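Local coordinates for protein carbohydrate esterase family 2 (CE2) (Chaetomium olivicolor, PDB 4XVH) that probably removes acetyl groups from xylan or related polysaccharides, as a family 2 carbohydrate esterase that joins an SGNH-type hydrolase domain to a beta-sandwich carbohydrate-binding domain, at residues 251-256 with 283-288; 208-213 with 240-245; 5-10 with 157-162. All blocks are in the same frame, centred on the assembly; numbering follows the deposited sequence.

Contact 1: residues 251-256 with 283-288; sequences FFLLNS and SRLGAK
Leu-253 and Leu-285 meet through one methyl each: CD1 of Leu-253 lies 4.0 Å from CD1 of Leu-285, and the two side chains run at a slant to one another. In Leu-253, CG stands anti to the carbonyl carbon (chi1 -49°) and CD1 continues the extended chain, which carries that methyl out from the strand to the last turn of the helix. The second meeting point is polar and belongs to the backbone. Phe-251 N gives its hydrogen to Lys-288 O at 2.7 Å, a nearly straight bond of 167° at the hydrogen, and the same carbonyl oxygen lies at the edge of the Phe-251 ring, near its plane. Strand 250-254, helix 270-285 and strand 289-292 form a beta-alpha-beta unit of the Rossmann-like SGNH hydrolase domain, and this contact sits where the helix turns back toward the sheet. The chain leaves the helix at Gly-286 with positive phi (95°). Beyond the methyl pair, Ile-278 and Val-282 of the same helix continue the cover over Leu-253. The Phe-251 ring packs on Val-239, Ile-242 and Gln-243 of helix 228-243, while the aliphatic chain of Lys-288 leads its amino group away from the strand.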
loop_
_atom_site.group_PDB
_atom_site.type_symbol
_atom_site.label_atom_id
_atom_site.label_comp_id
_atom_site.label_asym_id
_atom_site.label_seq_id
_atom_site.Cartn_x
_atom_site.Cartn_y
_atom_site.Cartn_z
ATOM N N PHE A 251 -14.434 -5.171 6.176
ATOM C CA PHE A 251 -13.965 -4.177 5.213
ATOM C C PHE A 251 -14.016 -2.775 5.821
ATOM O O PHE A 251 -15.013 -2.397 6.477
ATOM C CB PHE A 251 -14.812 -4.259 3.922
ATOM C CG PHE A 251 -14.551 -5.515 3.132
ATOM C CD1 PHE A 251 -15.064 -6.730 3.565
ATOM C CD2 PHE A 251 -13.722 -5.482 2.010
ATOM C CE1 PHE A 251 -14.821 -7.896 2.874
ATOM C CE2 PHE A 251 -13.453 -6.628 1.301
ATOM C CZ PHE A 251 -13.994 -7.856 1.738
ATOM N N PHE A 252 -12.952 -2.012 5.580
ATOM C CA PHE A 252 -12.774 -0.677 6.127
ATOM C C PHE A 252 -12.638 0.306 4.974
ATOM O O PHE A 252 -11.610 0.343 4.279
ATOM C CB PHE A 252 -11.565 -0.668 7.079
ATOM C CG PHE A 252 -11.783 -1.585 8.258
ATOM C CD1 PHE A 252 -11.489 -2.947 8.153
ATOM C CD2 PHE A 252 -12.439 -1.134 9.399
ATOM C CE1 PHE A 252 -11.766 -3.832 9.194
ATOM C CE2 PHE A 252 -12.716 -2.044 10.472
ATOM C CZ PHE A 252 -12.364 -3.380 10.352
ATOM N N LEU A 253 -13.700 1.083 4.776
ATOM C CA LEU A 253 -13.836 1.991 3.638
ATOM C C LEU A 253 -13.594 3.433 4.066
ATOM O O LEU A 253 -14.332 3.991 4.880
ATOM C CB LEU A 253 -15.230 1.845 3.012
ATOM C CG LEU A 253 -15.694 0.409 2.727
ATOM C CD1 LEU A 253 -17.033 0.372 1.948
ATOM C CD2 LEU A 253 -14.671 -0.424 1.984
ATOM N N LEU A 254 -12.545 4.031 3.538
ATOM C CA LEU A 254 -12.131 5.362 3.989
ATOM C C LEU A 254 -12.465 6.445 2.979
ATOM O O LEU A 254 -12.372 6.233 1.780
ATOM C CB LEU A 254 -10.615 5.415 4.242
ATOM C CG LEU A 254 -10.020 4.833 5.529
ATOM C CD1 LEU A 254 -10.137 3.308 5.592
ATOM C CD2 LEU A 254 -8.523 5.296 5.653
ATOM N N ASN A 255 -12.803 7.629 3.475
ATOM C CA ASN A 255 -12.898 8.767 2.607
ATOM C C ASN A 255 -11.511 9.438 2.529
ATOM O O ASN A 255 -10.534 9.007 3.174
ATOM C CB ASN A 255 -13.987 9.731 3.101
ATOM C CG ASN A 255 -13.789 10.133 4.536
ATOM O OD1 ASN A 255 -12.749 9.857 5.107
ATOM N ND2 ASN A 255 -14.790 10.798 5.127
ATOM N N SER A 256 -11.423 10.492 1.752
ATOM C CA SER A 256 -10.119 11.014 1.341
ATOM C C SER A 256 -9.663 12.245 2.113
ATOM O O SER A 256 -10.378 13.248 2.155
ATOM C CB SER A 256 -10.168 11.378 -0.137
ATOM O OG SER A 256 -8.981 12.046 -0.481
ATOM N N SER A 283 -23.812 0.716 4.337
ATOM C CA SER A 283 -25.173 0.285 4.662
ATOM C C SER A 283 -25.629 -0.904 3.785
ATOM O O SER A 283 -26.216 -1.864 4.290
ATOM C CB SER A 283 -26.130 1.466 4.518
ATOM O OG SER A 283 -27.447 1.131 4.928
ATOM N N ARG A 284 -25.335 -0.865 2.484
ATOM C CA ARG A 284 -25.739 -1.957 1.599
ATOM C C ARG A 284 -24.931 -3.239 1.880
ATOM O O ARG A 284 -25.434 -4.351 1.686
ATOM C CB ARG A 284 -25.599 -1.564 0.120
ATOM C CG ARG A 284 -26.274 -0.237 -0.274
ATOM C CD ARG A 284 -27.041 -0.321 -1.585
ATOM N NE ARG A 284 -26.261 -0.740 -2.753
ATOM C CZ ARG A 284 -25.925 0.063 -3.766
ATOM N NH1 ARG A 284 -26.288 1.345 -3.768
ATOM N NH2 ARG A 284 -25.218 -0.415 -4.783
ATOM N N LEU A 285 -23.698 -3.087 2.360
ATOM C CA LEU A 285 -22.817 -4.247 2.516
ATOM C C LEU A 285 -23.055 -5.026 3.803
ATOM O O LEU A 285 -22.711 -6.198 3.897
ATOM C CB LEU A 285 -21.356 -3.802 2.452
ATOM C CG LEU A 285 -20.877 -3.421 1.056
ATOM C CD1 LEU A 285 -19.533 -2.652 1.144
ATOM C CD2 LEU A 285 -20.767 -4.639 0.139
ATOM N N GLY A 286 -23.622 -4.371 4.800
ATOM C CA GLY A 286 -23.908 -5.044 6.052
ATOM C C GLY A 286 -22.840 -4.902 7.126
ATOM O O GLY A 286 -21.923 -4.070 7.048
ATOM N N ALA A 287 -22.966 -5.759 8.131
ATOM C CA ALA A 287 -22.245 -5.620 9.382
ATOM C C ALA A 287 -20.715 -5.797 9.277
ATOM O O ALA A 287 -19.981 -5.339 10.148
ATOM C CB ALA A 287 -22.828 -6.616 10.417
ATOM N N LYS A 288 -20.220 -6.449 8.233
ATOM C CA LYS A 288 -18.771 -6.616 8.124
ATOM C C LYS A 288 -18.106 -5.470 7.352
ATOM O O LYS A 288 -16.900 -5.475 7.147
ATOM C CB LYS A 288 -18.440 -7.954 7.474
ATOM C CG LYS A 288 -18.690 -9.131 8.429
ATOM C CD LYS A 288 -18.386 -10.444 7.778
ATOM C CE LYS A 288 -19.101 -11.600 8.495
ATOM N NZ LYS A 288 -18.583 -11.762 9.876
#

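Contact 2: residues 208-213 with 240-245; sequences VVINLG and QDIQKH
Ile-242 reaches out from its helix and sets its CD1 methyl against two residues of the strand at once. That methyl lies 4.1 Å from CD1 of Ile-210 and 4.2 Å from CG1 of Val-208, and in both pairs the side chains approach tip to tip. The shape of Ile-242 explains the reach: CG1 is anti to the carbonyl carbon (chi1 -59°) and CD1 extends the chain (chi2 173°), which carries the longer branch toward the strand. In the shorter Val-208, CG1 is the branch that does the touching, and it is placed there by standing opposite the backbone N across the CA-CB bond, with CG2 anti to the carbonyl carbon. Val-208 and Ile-210 are two apart on the strand, so both point their CB to the same face of the sheet, and the methyl bridges residues i and i+2 of one strand.

Strand 207-211, helix 228-243 and the adjacent parallel strand 250-254 make a beta-alpha-beta crossover of the Rossmann-like core of SGNH hydrolases: strand 207-211 runs between strands 111-116 and 250-254, and helix 228-243 lies between it and 250-254 in the chain. The layer is wholly apolar here, and its three touching residues are buried. Ile-242 also packs on Ile-115 of strand 111-116 and on Tyr-185 from a loop, while Val-208 meets the side chains of Ile-115 and Phe-251. The charged part of the helix end lies elsewhere, where Asp-241 OD2 forms a salt bridge with Lys-237 and Asp-241 OD1 has a long one, 3.9 Å, to Lys-244 NZ.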
loop_
_atom_site.group_PDB
_atom_site.type_symbol
_atom_site.label_atom_id
_atom_site.label_comp_id
_atom_site.label_asym_id
_atom_site.label_seq_id
_atom_site.Cartn_x
_atom_site.Cartn_y
_atom_site.Cartn_z
ATOM N N VAL A 208 -9.768 -5.922 5.304
ATOM C CA VAL A 208 -9.470 -5.358 4.004
ATOM C C VAL A 208 -9.811 -3.884 4.046
ATOM O O VAL A 208 -10.968 -3.504 4.328
ATOM C CB VAL A 208 -10.259 -6.032 2.888
ATOM C CG1 VAL A 208 -10.079 -5.268 1.544
ATOM C CG2 VAL A 208 -9.823 -7.501 2.755
ATOM N N VAL A 209 -8.782 -3.076 3.792
ATOM C CA VAL A 209 -8.862 -1.622 3.855
ATOM C C VAL A 209 -8.920 -1.062 2.442
ATOM O O VAL A 209 -8.085 -1.414 1.596
ATOM C CB VAL A 209 -7.655 -1.012 4.587
ATOM C CG1 VAL A 209 -7.777 0.529 4.585
ATOM C CG2 VAL A 209 -7.564 -1.572 6.031
ATOM N N ILE A 210 -9.934 -0.257 2.155
ATOM C CA ILE A 210 -10.032 0.300 0.809
ATOM C C ILE A 210 -10.107 1.810 0.877
ATOM O O ILE A 210 -11.004 2.342 1.517
ATOM C CB ILE A 210 -11.259 -0.234 0.056
ATOM C CG1 ILE A 210 -11.181 -1.767 -0.041
ATOM C CG2 ILE A 210 -11.351 0.443 -1.328
ATOM C CD1 ILE A 210 -12.449 -2.419 -0.495
ATOM N N ASN A 211 -9.188 2.483 0.181
ATOM C CA ASN A 211 -9.155 3.937 0.133
ATOM C C ASN A 211 -9.073 4.421 -1.319
ATOM O O ASN A 211 -7.985 4.597 -1.878
ATOM C CB ASN A 211 -7.962 4.434 0.950
ATOM C CG ASN A 211 -7.871 5.954 1.028
ATOM O OD1 ASN A 211 -8.463 6.693 0.239
ATOM N ND2 ASN A 211 -7.071 6.420 1.974
ATOM N N LEU A 212 -10.236 4.632 -1.924
ATOM C CA LEU A 212 -10.313 5.009 -3.324
ATOM C C LEU A 212 -11.401 6.055 -3.526
ATOM O O LEU A 212 -12.459 6.000 -2.863
ATOM C CB LEU A 212 -10.629 3.792 -4.194
ATOM C CG LEU A 212 -9.550 2.724 -4.295
ATOM C CD1 LEU A 212 -10.179 1.498 -4.961
ATOM C CD2 LEU A 212 -8.386 3.265 -5.146
ATOM N N GLY A 213 -11.158 6.987 -4.443
ATOM C CA GLY A 213 -12.156 8.010 -4.748
ATOM C C GLY A 213 -11.514 9.370 -4.952
ATOM O O GLY A 213 -12.106 10.250 -5.558
ATOM N N GLN A 240 -17.951 -6.981 -2.786
ATOM C CA GLN A 240 -18.554 -8.276 -3.029
ATOM C C GLN A 240 -17.573 -9.161 -3.807
ATOM O O GLN A 240 -17.434 -10.350 -3.505
ATOM C CB GLN A 240 -19.879 -8.114 -3.770
ATOM C CG GLN A 240 -20.979 -7.560 -2.877
ATOM C CD GLN A 240 -22.226 -7.153 -3.638
ATOM O OE1 GLN A 240 -22.198 -6.967 -4.850
ATOM N NE2 GLN A 240 -23.332 -7.023 -2.926
ATOM N N ASP A 241 -16.869 -8.581 -4.783
ATOM C CA ASP A 241 -15.889 -9.352 -5.556
ATOM C C ASP A 241 -14.742 -9.862 -4.654
ATOM O O ASP A 241 -14.296 -11.012 -4.801
ATOM C CB ASP A 241 -15.322 -8.522 -6.709
ATOM C CG ASP A 241 -16.333 -8.301 -7.827
ATOM O OD1 ASP A 241 -17.358 -9.014 -7.880
ATOM O OD2 ASP A 241 -16.095 -7.411 -8.653
ATOM N N ILE A 242 -14.285 -9.041 -3.709
ATOM C CA ILE A 242 -13.225 -9.495 -2.801
ATOM C C ILE A 242 -13.750 -10.593 -1.859
ATOM O O ILE A 242 -13.026 -11.534 -1.496
ATOM C CB ILE A 242 -12.637 -8.308 -1.978
ATOM C CG1 ILE A 242 -12.077 -7.258 -2.941
ATOM C CG2 ILE A 242 -11.546 -8.783 -0.992
ATOM C CD1 ILE A 242 -11.645 -5.984 -2.243
ATOM N N GLN A 243 -15.030 -10.491 -1.511
ATOM C CA GLN A 243 -15.656 -11.451 -0.614
ATOM C C GLN A 243 -15.809 -12.826 -1.252
ATOM O O GLN A 243 -15.962 -13.817 -0.545
ATOM C CB GLN A 243 -17.023 -10.945 -0.161
ATOM C CG GLN A 243 -16.974 -9.770 0.804
ATOM C CD GLN A 243 -18.371 -9.262 1.104
ATOM O OE1 GLN A 243 -19.196 -9.115 0.190
ATOM N NE2 GLN A 243 -18.669 -9.058 2.382
ATOM N N LYS A 244 -15.765 -12.889 -2.577
ATOM C CA LYS A 244 -15.685 -14.187 -3.256
ATOM C C LYS A 244 -14.472 -14.971 -2.735
ATOM O O LYS A 244 -14.507 -16.203 -2.623
ATOM C CB LYS A 244 -15.590 -14.006 -4.776
ATOM C CG LYS A 244 -16.906 -13.611 -5.434
ATOM C CD LYS A 244 -16.791 -13.566 -6.972
ATOM C CE LYS A 244 -18.167 -13.732 -7.662
ATOM N NZ LYS A 244 -18.551 -12.621 -8.601
ATOM N N HIS A 245 -13.397 -14.248 -2.401
ATOM C CA HIS A 245 -12.180 -14.904 -1.930
ATOM C C HIS A 245 -12.039 -14.895 -0.414
ATOM O O HIS A 245 -11.561 -15.851 0.176
ATOM C CB HIS A 245 -10.959 -14.244 -2.560
ATOM C CG HIS A 245 -11.003 -14.223 -4.056
ATOM N ND1 HIS A 245 -10.919 -15.371 -4.818
ATOM C CD2 HIS A 245 -11.149 -13.199 -4.931
ATOM C CE1 HIS A 245 -10.992 -15.053 -6.097
ATOM N NE2 HIS A 245 -11.134 -13.742 -6.194
#

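Contact 3: residues 5-10 with 157-162; sequences LGRVNP and SVVAWS
Gly-6 comes up against Ser-157 first, its C atom lying 4.3 Å from Ser-157 OG, as the chain leaves strand 3-5 with positive phi. Next in sequence, Arg-7 carries the rest of the contact and meets strand 155-160 largely through water. Its backbone N donates to water 1 at 3.0 Å; that water donates in turn to Val-158 O and is hydrogen-bonded to Ser-157 OG at 2.8 Å. Water 2 accepts from Arg-7 NE at 3.0 Å, in the plane of the guanidinium and at its edge, and is bonded to the same serine hydroxyl at 2.7 Å. One hydroxyl therefore joins two water bridges, one to the main chain of Arg-7 and one to its side chain. The arginine runs extended from the backbone (chi1 -177°) and bends at chi3 (-71°), which turns one guanidinium face to Val-159, whose CG2 sits over its centre, 3.9 Å from Arg-7 CZ. The guanidinium is anchored further by NH1, bonded to the carbonyl oxygens of Tyr-185 and Arg-187, and makes cation-pi contacts with the rings of Tyr-185 and Tyr-197. The contact thus joins the N-terminal, probably carbohydrate-binding domain to the hydrolase domain. The loop after strand 155-160 carries Ser-162 into the pocket that holds a polyethylene glycol, a ligand about 14 Å from the Val-159 side chain. Strand 155-160 is an edge strand of the five-stranded parallel sheet, hydrogen-bonded to 111-116, with helix 181-184 touching Val-159 through Met-181 and helix 118-121 packing on Val-158 and Ala-160.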
loop_
_atom_site.group_PDB
_atom_site.type_symbol
_atom_site.label_atom_id
_atom_site.label_comp_id
_atom_site.label_asym_id
_atom_site.label_seq_id
_atom_site.Cartn_x
_atom_site.Cartn_y
_atom_site.Cartn_z
ATOM N N LEU A 5 7.319 -10.981 1.850
ATOM C CA LEU A 5 6.354 -10.080 2.435
ATOM C C LEU A 5 5.466 -9.474 1.356
ATOM O O LEU A 5 5.967 -9.019 0.328
ATOM C CB LEU A 5 7.086 -8.976 3.199
ATOM C CG LEU A 5 8.090 -9.519 4.216
ATOM C CD1 LEU A 5 8.889 -8.395 4.901
ATOM C CD2 LEU A 5 7.339 -10.347 5.245
ATOM N N GLY A 6 4.156 -9.473 1.590
ATOM C CA GLY A 6 3.241 -8.876 0.634
ATOM C C GLY A 6 2.974 -9.809 -0.537
ATOM O O GLY A 6 3.371 -10.983 -0.516
ATOM N N ARG A 7 2.323 -9.280 -1.574
ATOM C CA ARG A 7 1.929 -10.093 -2.697
ATOM C C ARG A 7 3.092 -10.163 -3.690
ATOM O O ARG A 7 3.366 -9.186 -4.392
ATOM C CB ARG A 7 0.670 -9.520 -3.352
ATOM C CG ARG A 7 0.111 -10.354 -4.513
ATOM C CD ARG A 7 -1.060 -9.636 -5.169
ATOM N NE ARG A 7 -2.246 -9.616 -4.314
ATOM C CZ ARG A 7 -3.453 -9.285 -4.766
ATOM N NH1 ARG A 7 -3.585 -8.944 -6.058
ATOM N NH2 ARG A 7 -4.526 -9.311 -3.959
ATOM N N VAL A 8 3.800 -11.300 -3.707
ATOM C CA VAL A 8 4.972 -11.465 -4.573
ATOM C C VAL A 8 4.829 -12.740 -5.382
ATOM O O VAL A 8 4.689 -13.817 -4.825
ATOM C CB VAL A 8 6.281 -11.497 -3.775
ATOM C CG1 VAL A 8 7.513 -11.759 -4.693
ATOM C CG2 VAL A 8 6.462 -10.164 -3.007
ATOM N N ASN A 9 4.836 -12.604 -6.703
ATOM C CA ASN A 9 4.704 -13.773 -7.570
ATOM C C ASN A 9 5.943 -14.650 -7.428
ATOM O O ASN A 9 7.029 -14.236 -7.797
ATOM C CB ASN A 9 4.510 -13.325 -9.017
ATOM C CG ASN A 9 4.175 -14.471 -9.966
ATOM O OD1 ASN A 9 4.364 -15.656 -9.662
ATOM N ND2 ASN A 9 3.697 -14.102 -11.149
ATOM N N PRO A 10 5.788 -15.870 -6.880
ATOM C CA PRO A 10 6.984 -16.706 -6.713
ATOM C C PRO A 10 7.601 -17.169 -8.036
ATOM O O PRO A 10 8.741 -17.618 -8.012
ATOM C CB PRO A 10 6.474 -17.901 -5.902
ATOM C CG PRO A 10 5.003 -17.986 -6.217
ATOM C CD PRO A 10 4.552 -16.550 -6.447
ATOM N N SER A 157 -0.626 -6.680 3.055
ATOM C CA SER A 157 -0.393 -6.649 1.630
ATOM C C SER A 157 -0.977 -5.356 1.095
ATOM O O SER A 157 -2.181 -5.111 1.242
ATOM C CB SER A 157 -1.045 -7.842 0.930
ATOM O OG SER A 157 -0.811 -7.752 -0.452
ATOM N N VAL A 158 -0.106 -4.518 0.529
ATOM C CA VAL A 158 -0.529 -3.276 -0.097
ATOM C C VAL A 158 -0.691 -3.512 -1.593
ATOM O O VAL A 158 0.237 -3.981 -2.258
ATOM C CB VAL A 158 0.498 -2.139 0.123
ATOM C CG1 VAL A 158 0.082 -0.877 -0.641
ATOM C CG2 VAL A 158 0.637 -1.827 1.618
ATOM N N VAL A 159 -1.875 -3.205 -2.101
ATOM C CA VAL A 159 -2.127 -3.227 -3.526
ATOM C C VAL A 159 -2.599 -1.849 -3.907
ATOM O O VAL A 159 -3.758 -1.509 -3.684
ATOM C CB VAL A 159 -3.177 -4.273 -3.926
ATOM C CG1 VAL A 159 -3.326 -4.281 -5.453
ATOM C CG2 VAL A 159 -2.723 -5.644 -3.466
ATOM N N ALA A 160 -1.698 -1.049 -4.469
ATOM C CA ALA A 160 -1.996 0.369 -4.688
ATOM C C ALA A 160 -1.169 0.920 -5.807
ATOM O O ALA A 160 -0.065 0.438 -6.047
ATOM C CB ALA A 160 -1.752 1.158 -3.426
ATOM N N TRP A 161 -1.689 1.942 -6.493
ATOM C CA TRP A 161 -1.022 2.453 -7.687
ATOM C C TRP A 161 -1.442 3.930 -7.802
ATOM O O TRP A 161 -2.628 4.227 -7.756
ATOM C CB TRP A 161 -1.451 1.637 -8.926
ATOM C CG TRP A 161 -0.761 1.956 -10.214
ATOM C CD1 TRP A 161 -0.542 3.195 -10.763
ATOM C CD2 TRP A 161 -0.210 1.001 -11.142
ATOM N NE1 TRP A 161 0.135 3.061 -11.973
ATOM C CE2 TRP A 161 0.344 1.726 -12.221
ATOM C CE3 TRP A 161 -0.120 -0.398 -11.154
ATOM C CZ2 TRP A 161 0.968 1.092 -13.308
ATOM C CZ3 TRP A 161 0.493 -1.025 -12.239
ATOM C CH2 TRP A 161 1.028 -0.281 -13.296
ATOM N N SER A 162 -0.476 4.836 -7.912
ATOM C CA SER A 162 -0.811 6.262 -7.932
ATOM C C SER A 162 -1.674 6.613 -9.142
ATOM O O SER A 162 -1.417 6.139 -10.253
ATOM C CB SER A 162 0.456 7.116 -7.921
ATOM O OG SER A 162 1.053 6.990 -6.636
HETATM O O HOH W 1 1.324 -6.463 -1.613
HETATM O O HOH W 2 -2.150 -9.967 -1.364
#

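All three contacts reach the five-stranded parallel sheet of the hydrolase domain, ordered 155-160, 111-116, 207-211, 250-254, 289-292. Contact 3 holds one outermost strand; contact 2 lies on the middle strand, 207-211, and contact 1 on its neighbour 250-254. The centres of contacts 1 and 2 are about 9 Å apart and they touch through the adjoining strands, which backbone bonds of Phe-252 to Val-208 and Ile-210 join. Contact 3 is centred about 15 Å from contact 2 and 22 Å from contact 1, touching neither. Along the chain contact 3 closes first, then 2, then 1. Contact 3 ties the N-terminal domain to one edge of the sheet, while contacts 2 and 1 pack successive helices on it farther across.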